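Local coordinates for protein SGNH-hydrolase family esterase (Altererythrobacter indicus, PDB 7C2A) that hydrolyses ester bonds as a member of the SGNH-hydrolase family and may act as a lysophospholipase, at residues 29-32 / 33-37; 59-62 / 63-67; 102-106 / 107-111. All coordinates share one frame; numbering follows the deposited sequence.

Contact 1: 29-32 / 33-37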
loop_
_atom_site.group_PDB
_atom_site.type_symbol
_atom_site.label_atom_id
_atom_site.label_comp_id
_atom_site.label_asym_id
_atom_site.label_seq_id
_atom_site.Cartn_x
_atom_site.Cartn_y
_atom_site.Cartn_z
ATOM N N ALA A 29 -4.936 -13.246 -0.315
ATOM C CA ALA A 29 -5.639 -14.502 -0.570
ATOM C C ALA A 29 -5.098 -15.203 -1.809
ATOM O O ALA A 29 -4.891 -16.423 -1.806
ATOM C CB ALA A 29 -7.140 -14.251 -0.717
ATOM N N LYS A 30 -4.865 -14.452 -2.885
ATOM C CA LYS A 30 -4.362 -15.078 -4.100
ATOM C C LYS A 30 -2.905 -15.479 -3.952
ATOM O O LYS A 30 -2.475 -16.486 -4.527
ATOM C CB LYS A 30 -4.573 -14.148 -5.296
ATOM C CG LYS A 30 -6.036 -14.041 -5.727
ATOM C CD LYS A 30 -6.537 -15.373 -6.295
ATOM C CE LYS A 30 -7.986 -15.309 -6.760
ATOM N NZ LYS A 30 -8.182 -14.502 -7.998
ATOM N N LEU A 31 -2.130 -14.713 -3.175
ATOM C CA LEU A 31 -0.755 -15.099 -2.899
ATOM C C LEU A 31 -0.701 -16.414 -2.132
ATOM O O LEU A 31 0.133 -17.276 -2.418
ATOM C CB LEU A 31 -0.061 -13.992 -2.109
ATOM C CG LEU A 31 1.347 -14.254 -1.591
ATOM C CD1 LEU A 31 2.309 -14.464 -2.738
ATOM C CD2 LEU A 31 1.783 -13.087 -0.722
ATOM N N GLU A 32 -1.583 -16.582 -1.152
ATOM C CA GLU A 32 -1.625 -17.827 -0.398
ATOM C C GLU A 32 -1.795 -19.023 -1.328
ATOM O O GLU A 32 -1.081 -20.025 -1.208
ATOM C CB GLU A 32 -2.760 -17.763 0.618
ATOM C CG GLU A 32 -2.815 -18.969 1.522
ATOM C CD GLU A 32 -3.874 -18.844 2.601
ATOM O OE1 GLU A 32 -3.855 -17.880 3.402
ATOM O OE2 GLU A 32 -4.746 -19.731 2.657
ATOM N N THR A 33 -2.724 -18.926 -2.276
ATOM C CA THR A 33 -2.934 -20.022 -3.213
ATOM C C THR A 33 -1.714 -20.235 -4.099
ATOM O O THR A 33 -1.295 -21.380 -4.325
ATOM C CB THR A 33 -4.173 -19.743 -4.059
ATOM O OG1 THR A 33 -5.315 -19.646 -3.207
ATOM C CG2 THR A 33 -4.394 -20.857 -5.071
ATOM N N ALA A 34 -1.114 -19.148 -4.589
ATOM C CA ALA A 34 0.027 -19.260 -5.495
ATOM C C ALA A 34 1.239 -19.894 -4.824
ATOM O O ALA A 34 2.018 -20.593 -5.484
ATOM C CB ALA A 34 0.389 -17.880 -6.039
ATOM N N LEU A 35 1.408 -19.689 -3.520
ATOM C CA LEU A 35 2.554 -20.272 -2.842
ATOM C C LEU A 35 2.527 -21.797 -2.850
ATOM O O LEU A 35 3.587 -22.413 -2.707
ATOM C CB LEU A 35 2.667 -19.719 -1.424
ATOM C CG LEU A 35 3.152 -18.264 -1.347
ATOM C CD1 LEU A 35 3.064 -17.744 0.073
ATOM C CD2 LEU A 35 4.567 -18.089 -1.877
ATOM N N ARG A 36 1.348 -22.411 -3.010
ATOM C CA ARG A 36 1.293 -23.868 -3.150
ATOM C C ARG A 36 2.190 -24.348 -4.279
ATOM O O ARG A 36 2.784 -25.430 -4.186
ATOM C CB ARG A 36 -0.141 -24.328 -3.413
ATOM C CG ARG A 36 -1.121 -24.123 -2.273
ATOM C CD ARG A 36 -2.515 -24.554 -2.718
ATOM N NE ARG A 36 -3.578 -23.870 -1.991
ATOM C CZ ARG A 36 -4.855 -23.885 -2.358
ATOM N NH1 ARG A 36 -5.224 -24.548 -3.447
ATOM N NH2 ARG A 36 -5.763 -23.238 -1.639
ATOM N N SER A 37 2.317 -23.553 -5.342
ATOM C CA SER A 37 3.136 -23.908 -6.494
ATOM C C SER A 37 4.617 -23.732 -6.220
ATOM O O SER A 37 5.437 -24.091 -7.079
ATOM C CB SER A 37 2.722 -23.070 -7.705
ATOM O OG SER A 37 1.400 -23.394 -8.109
HETATM O O HOH W 1 -4.849 -21.892 1.175
#
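The last turns of helix 27-35 place Leu31 and Leu35 one turn apart on the face turned to edge strand 42-48, where Leu31 touches Ile44 and Leu35 touches Ala42. Between the two leucines the closest side-chain approach is Leu31 CD1 to Leu35 CG at 4.1 Å, the side chains crossing at a slant. Leu31 reaches forward because its CG is anti to the backbone N (chi1 174°). The backbone beneath is ordinary alpha-helix: Leu35 N donates to Leu31 O at 2.9 Å and Ala34 N to Lys30 O at 3.0 Å, whereas the bond from Thr33 N to Ala29 O, at 3.3 Å, is weak.

On the flank, Glu32 and Arg36 do not meet directly, since Glu32 OE2 and Arg36 NH2 lie 5.6 Å apart. A water joins them, donating to Glu32 OE2 at 2.6 Å and accepting from Arg36 NH2 at 3.3 Å in the guanidinium plane. Thr33 CG2 sits over the centre of one guanidinium face. The other carboxylate oxygen, Glu32 OE1, accepts from Ile44 N. Glu32 thus binds the helix to the edge-strand backbone through one oxygen and meets Arg36 through water with the other, a pairing likely to be softened by solvent.

Contact 2: 59-62 / 63-67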
loop_
_atom_site.group_PDB
_atom_site.type_symbol
_atom_site.label_atom_id
_atom_site.label_comp_id
_atom_site.label_asym_id
_atom_site.label_seq_id
_atom_site.Cartn_x
_atom_site.Cartn_y
_atom_site.Cartn_z
ATOM N N GLN A 59 0.847 2.807 14.522
ATOM C CA GLN A 59 -0.026 2.828 15.688
ATOM C C GLN A 59 -0.548 1.443 16.045
ATOM O O GLN A 59 -0.815 1.170 17.223
ATOM C CB GLN A 59 -1.193 3.771 15.430
ATOM C CG GLN A 59 -2.018 4.066 16.674
ATOM C CD GLN A 59 -1.259 4.938 17.658
ATOM O OE1 GLN A 59 -0.554 5.863 17.259
ATOM N NE2 GLN A 59 -1.394 4.647 18.943
ATOM N N ARG A 60 -0.691 0.550 15.063
ATOM C CA ARG A 60 -1.330 -0.744 15.282
ATOM C C ARG A 60 -0.397 -1.940 15.191
ATOM O O ARG A 60 -0.848 -3.054 15.468
ATOM C CB ARG A 60 -2.556 -0.953 14.376
ATOM C CG ARG A 60 -2.227 -1.094 12.909
ATOM C CD ARG A 60 -3.468 -1.460 12.074
ATOM N NE ARG A 60 -3.146 -1.336 10.653
ATOM C CZ ARG A 60 -3.016 -2.352 9.800
ATOM N NH1 ARG A 60 -3.258 -3.594 10.190
ATOM N NH2 ARG A 60 -2.658 -2.118 8.547
ATOM N N ILE A 61 0.879 -1.768 14.832
ATOM C CA ILE A 61 1.712 -2.945 14.577
ATOM C C ILE A 61 1.829 -3.837 15.814
ATOM O O ILE A 61 1.727 -5.064 15.715
ATOM C CB ILE A 61 3.075 -2.575 13.959
ATOM C CG1 ILE A 61 3.892 -3.847 13.674
ATOM C CG2 ILE A 61 3.878 -1.633 14.864
ATOM C CD1 ILE A 61 3.297 -4.799 12.620
ATOM N N LYS A 62 2.053 -3.247 16.991
ATOM C CA LYS A 62 2.164 -4.060 18.202
ATOM C C LYS A 62 0.872 -4.820 18.477
ATOM O O LYS A 62 0.895 -6.014 18.791
ATOM C CB LYS A 62 2.522 -3.182 19.403
ATOM C CG LYS A 62 3.999 -2.831 19.535
ATOM C CD LYS A 62 4.221 -1.941 20.762
ATOM C CE LYS A 62 5.680 -1.534 20.933
ATOM N NZ LYS A 62 6.541 -2.664 21.366
ATOM N N PHE A 63 -0.266 -4.137 18.367
ATOM C CA PHE A 63 -1.549 -4.784 18.616
ATOM C C PHE A 63 -1.782 -5.933 17.647
ATOM O O PHE A 63 -2.240 -7.011 18.040
ATOM C CB PHE A 63 -2.672 -3.754 18.477
ATOM C CG PHE A 63 -4.047 -4.330 18.663
ATOM C CD1 PHE A 63 -4.574 -4.476 19.937
ATOM C CD2 PHE A 63 -4.811 -4.735 17.585
ATOM C CE1 PHE A 63 -5.831 -5.001 20.130
ATOM C CE2 PHE A 63 -6.079 -5.267 17.779
ATOM C CZ PHE A 63 -6.584 -5.404 19.055
ATOM N N VAL A 64 -1.490 -5.714 16.364
ATOM C CA VAL A 64 -1.682 -6.763 15.364
ATOM C C VAL A 64 -0.818 -7.973 15.689
ATOM O O VAL A 64 -1.282 -9.117 15.641
ATOM C CB VAL A 64 -1.420 -6.207 13.949
ATOM C CG1 VAL A 64 -1.327 -7.332 12.936
ATOM C CG2 VAL A 64 -2.519 -5.235 13.559
ATOM N N LEU A 65 0.439 -7.745 16.049
ATOM C CA LEU A 65 1.318 -8.859 16.395
ATOM C C LEU A 65 0.858 -9.562 17.668
ATOM O O LEU A 65 0.822 -10.799 17.728
ATOM C CB LEU A 65 2.747 -8.353 16.546
ATOM C CG LEU A 65 3.379 -7.906 15.229
ATOM C CD1 LEU A 65 4.664 -7.153 15.494
ATOM C CD2 LEU A 65 3.637 -9.106 14.303
ATOM N N ASP A 66 0.490 -8.792 18.694
ATOM C CA ASP A 66 0.034 -9.370 19.956
ATOM C C ASP A 66 -1.288 -10.102 19.804
ATOM O O ASP A 66 -1.625 -10.928 20.661
ATOM C CB ASP A 66 -0.131 -8.266 21.009
ATOM C CG ASP A 66 1.185 -7.676 21.474
ATOM O OD1 ASP A 66 2.261 -8.243 21.201
ATOM O OD2 ASP A 66 1.134 -6.621 22.139
ATOM N N SER A 67 -2.055 -9.803 18.761
ATOM C CA SER A 67 -3.324 -10.473 18.539
ATOM C C SER A 67 -3.170 -11.834 17.884
ATOM O O SER A 67 -4.161 -12.568 17.804
ATOM C CB SER A 67 -4.234 -9.610 17.667
ATOM O OG SER A 67 -4.595 -8.428 18.350
HETATM O O HOH W 2 -0.358 -1.306 18.675
#
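This is an i to i+4 helical contact in the C-terminal half of helix 54-66, which packs on the parallel sheet alongside helix 90-106. On the buried side Ile61 and Leu65 run side by side and point the same way, Ile61 CG1 coming within 3.9 Å of Leu65 CD1; Leu65 goes on to touch Leu9 of strand 6-12 and Leu104. Arg60 crosses Val64 obliquely, its NH1 3.8 Å from Val64 CG2. The arginine's CG is wedged between backbone N and carbonyl carbon (chi1 68°), and its extended chain carries the guanidinium to Asp52, with which NE forms a salt bridge, and to the carbonyl of Ala47.

Three straight backbone bonds hold the turn, among them Val64 N to Arg60 O (2.9 Å) and Asp66 N to Lys62 O (2.8 Å). A water bridges Gln59 and Phe63, donating to Gln59 O and accepting from Phe63 N at 2.8 Å. Near the helix end, Ser67 OG donates to Phe63 O at 2.8 Å and also sits over one face of the Phe63 ring, offset toward its rim.

Lys62 NZ and Asp66 OD2, one turn apart, stay 6.7 Å from each other without a salt bridge. Each charge is spent outward, Lys62 (in one of its two conformers) on Glu103 and Asp66 on Arg107, which suggests that these ions serve mainly to tie helix 54-66 to the end of its neighbour, helix 90-106.

Contact 3: 102-106 / 107-111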
loop_
_atom_site.group_PDB
_atom_site.type_symbol
_atom_site.label_atom_id
_atom_site.label_comp_id
_atom_site.label_asym_id
_atom_site.label_seq_id
_atom_site.Cartn_x
_atom_site.Cartn_y
_atom_site.Cartn_z
ATOM N N GLU A 102 11.358 -1.747 13.076
ATOM C CA GLU A 102 12.073 -1.955 14.327
ATOM C C GLU A 102 11.312 -2.896 15.246
ATOM O O GLU A 102 11.916 -3.726 15.932
ATOM C CB GLU A 102 12.328 -0.613 15.007
ATOM C CG GLU A 102 13.586 0.048 14.498
ATOM C CD GLU A 102 13.783 1.471 14.974
ATOM O OE1 GLU A 102 13.003 1.940 15.834
ATOM O OE2 GLU A 102 14.730 2.119 14.477
ATOM N N GLU A 103 9.988 -2.767 15.299
ATOM C CA GLU A 103 9.193 -3.686 16.103
ATOM C C GLU A 103 9.289 -5.116 15.570
ATOM O O GLU A 103 9.454 -6.066 16.343
ATOM C CB GLU A 103 7.748 -3.200 16.152
ATOM C CG GLU A 103 6.816 -4.104 16.940
ATOM C CD GLU A 103 7.164 -4.207 18.418
ATOM O OE1 GLU A 103 7.918 -3.354 18.930
ATOM O OE2 GLU A 103 6.685 -5.153 19.075
ATOM N N LEU A 104 9.185 -5.291 14.249
ATOM C CA LEU A 104 9.330 -6.625 13.671
ATOM C C LEU A 104 10.714 -7.195 13.956
ATOM O O LEU A 104 10.851 -8.374 14.309
ATOM C CB LEU A 104 9.067 -6.569 12.165
ATOM C CG LEU A 104 7.607 -6.273 11.813
ATOM C CD1 LEU A 104 7.474 -5.811 10.363
ATOM C CD2 LEU A 104 6.722 -7.474 12.072
ATOM N N GLN A 105 11.752 -6.367 13.819
ATOM C CA GLN A 105 13.115 -6.820 14.074
ATOM C C GLN A 105 13.310 -7.195 15.537
ATOM O O GLN A 105 13.998 -8.177 15.848
ATOM C CB GLN A 105 14.089 -5.714 13.677
ATOM C CG GLN A 105 15.509 -6.173 13.423
ATOM C CD GLN A 105 16.351 -5.069 12.826
ATOM O OE1 GLN A 105 16.405 -3.964 13.362
ATOM N NE2 GLN A 105 17.001 -5.355 11.705
ATOM N N ARG A 106 12.737 -6.415 16.453
ATOM C CA ARG A 106 12.829 -6.768 17.864
ATOM C C ARG A 106 12.323 -8.183 18.096
ATOM O O ARG A 106 12.923 -8.951 18.860
ATOM C CB ARG A 106 12.025 -5.770 18.694
ATOM C CG ARG A 106 12.148 -5.947 20.187
ATOM C CD ARG A 106 11.287 -4.921 20.900
ATOM N NE ARG A 106 9.868 -5.238 20.780
ATOM C CZ ARG A 106 9.245 -6.151 21.517
ATOM N NH1 ARG A 106 9.916 -6.829 22.437
ATOM N NH2 ARG A 106 7.953 -6.381 21.338
ATOM N N ARG A 107 11.234 -8.556 17.426
ATOM C CA ARG A 107 10.636 -9.872 17.587
ATOM C C ARG A 107 11.271 -10.914 16.687
ATOM O O ARG A 107 10.782 -12.043 16.631
ATOM C CB ARG A 107 9.130 -9.806 17.332
ATOM C CG ARG A 107 8.428 -8.770 18.185
ATOM C CD ARG A 107 6.943 -8.998 18.159
ATOM N NE ARG A 107 6.223 -7.891 18.775
ATOM C CZ ARG A 107 5.057 -8.017 19.394
ATOM N NH1 ARG A 107 4.480 -9.201 19.501
ATOM N NH2 ARG A 107 4.481 -6.955 19.920
ATOM N N LYS A 108 12.332 -10.553 15.972
ATOM C CA LYS A 108 13.038 -11.474 15.084
ATOM C C LYS A 108 12.123 -12.062 14.009
ATOM O O LYS A 108 12.227 -13.236 13.654
ATOM C CB LYS A 108 13.781 -12.561 15.865
ATOM C CG LYS A 108 14.769 -11.974 16.858
ATOM C CD LYS A 108 15.802 -12.982 17.324
ATOM C CE LYS A 108 16.978 -12.275 17.980
ATOM N NZ LYS A 108 18.248 -13.026 17.788
ATOM N N ILE A 109 11.221 -11.242 13.483
ATOM C CA ILE A 109 10.337 -11.635 12.389
ATOM C C ILE A 109 10.955 -11.152 11.083
ATOM O O ILE A 109 11.142 -9.937 10.912
ATOM C CB ILE A 109 8.927 -11.066 12.579
ATOM C CG1 ILE A 109 8.299 -11.636 13.853
ATOM C CG2 ILE A 109 8.079 -11.386 11.349
ATOM C CD1 ILE A 109 7.006 -10.970 14.244
ATOM N N PRO A 110 11.291 -12.049 10.156
ATOM C CA PRO A 110 11.823 -11.620 8.860
ATOM C C PRO A 110 10.862 -10.700 8.125
ATOM O O PRO A 110 9.642 -10.829 8.230
ATOM C CB PRO A 110 12.004 -12.942 8.103
ATOM C CG PRO A 110 12.145 -13.982 9.166
ATOM C CD PRO A 110 11.241 -13.518 10.277
ATOM N N ILE A 111 11.433 -9.796 7.334
ATOM C CA ILE A 111 10.688 -8.721 6.686
ATOM C C ILE A 111 10.872 -8.792 5.176
ATOM O O ILE A 111 12.004 -8.885 4.682
ATOM C CB ILE A 111 11.173 -7.346 7.171
ATOM C CG1 ILE A 111 11.015 -7.204 8.684
ATOM C CG2 ILE A 111 10.441 -6.222 6.436
ATOM C CD1 ILE A 111 11.869 -6.101 9.258
#
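With CG trans to the backbone N (chi1 179°) and the chain folded at CG (chi2 64°), Glu103 brings its carboxylate round to Arg107, whose straight chain from CG to NE lies across it. The setting is a Schellman motif ending helix 90-106: Ile109 N bonds to Leu104 O at 3.0 Å and Lys108 N to Gln105 O at 2.9 Å, with Lys108 as the C-prime residue at positive phi.

Beside this cap, Glu103, Arg106 and Arg107 form a salt-bridge network centred on one oxygen. Arg107 approaches side-on, donating from NE (2.8 Å) and NH2 (3.0 Å) to Glu103 OE2. The acceptor lies in its guanidinium plane, although that plane is turned 74° from the carboxylate. Arg106, one helical turn after Glu103, also uses two nitrogens in one of its two conformers: its NH2 meets OE2 on the syn side at 2.9 Å, while NE approaches OE1 from above the carboxylate plane. OE2 therefore accepts three N-H groups, with Arg107 NE on its anti side, and OE1 is shared with Lys62. The anion would thereby offset the proximity of Arg106 NH2 and Arg107 NE, 3.4 Å apart. A leucine in place of Glu103 would probably deprive both guanidinium groups of their shared acceptor and Lys62 of its mate, leaving Arg106 freer to turn while Arg107 kept Asp66.

Leu104, which also touches Ala75 and Val77 of strand 74-78, meets the chain twice as it runs on into strand 111-114: its CD2 packs on Ile109 CD1, and its CB lies 4.0 Å from Ile111 CG1.

Overall arrangement
The contacts follow in series along the chain, contact 1 on helix 27-35, contact 2 on helix 54-66 and contact 3 where helix 90-106 turns toward strand 111-114. All belong to one alpha/beta fold built on a five-stranded parallel sheet. Contact 1 stands apart at the edge strand 42-48, its centre about 24 Å from the centre of each of the others. Contacts 2 and 3 have centres about 12 Å apart and touch: two salt bridges at 2.9 Å, Lys62 NZ to Glu103 OE1 and Asp66 OD1 to Arg107 NH2, lie on the outer side, with Leu65 packing on Ile109 beneath them, nearer the sheet. Neighbouring helices on the sheet are thus joined by charge and apolar contact together.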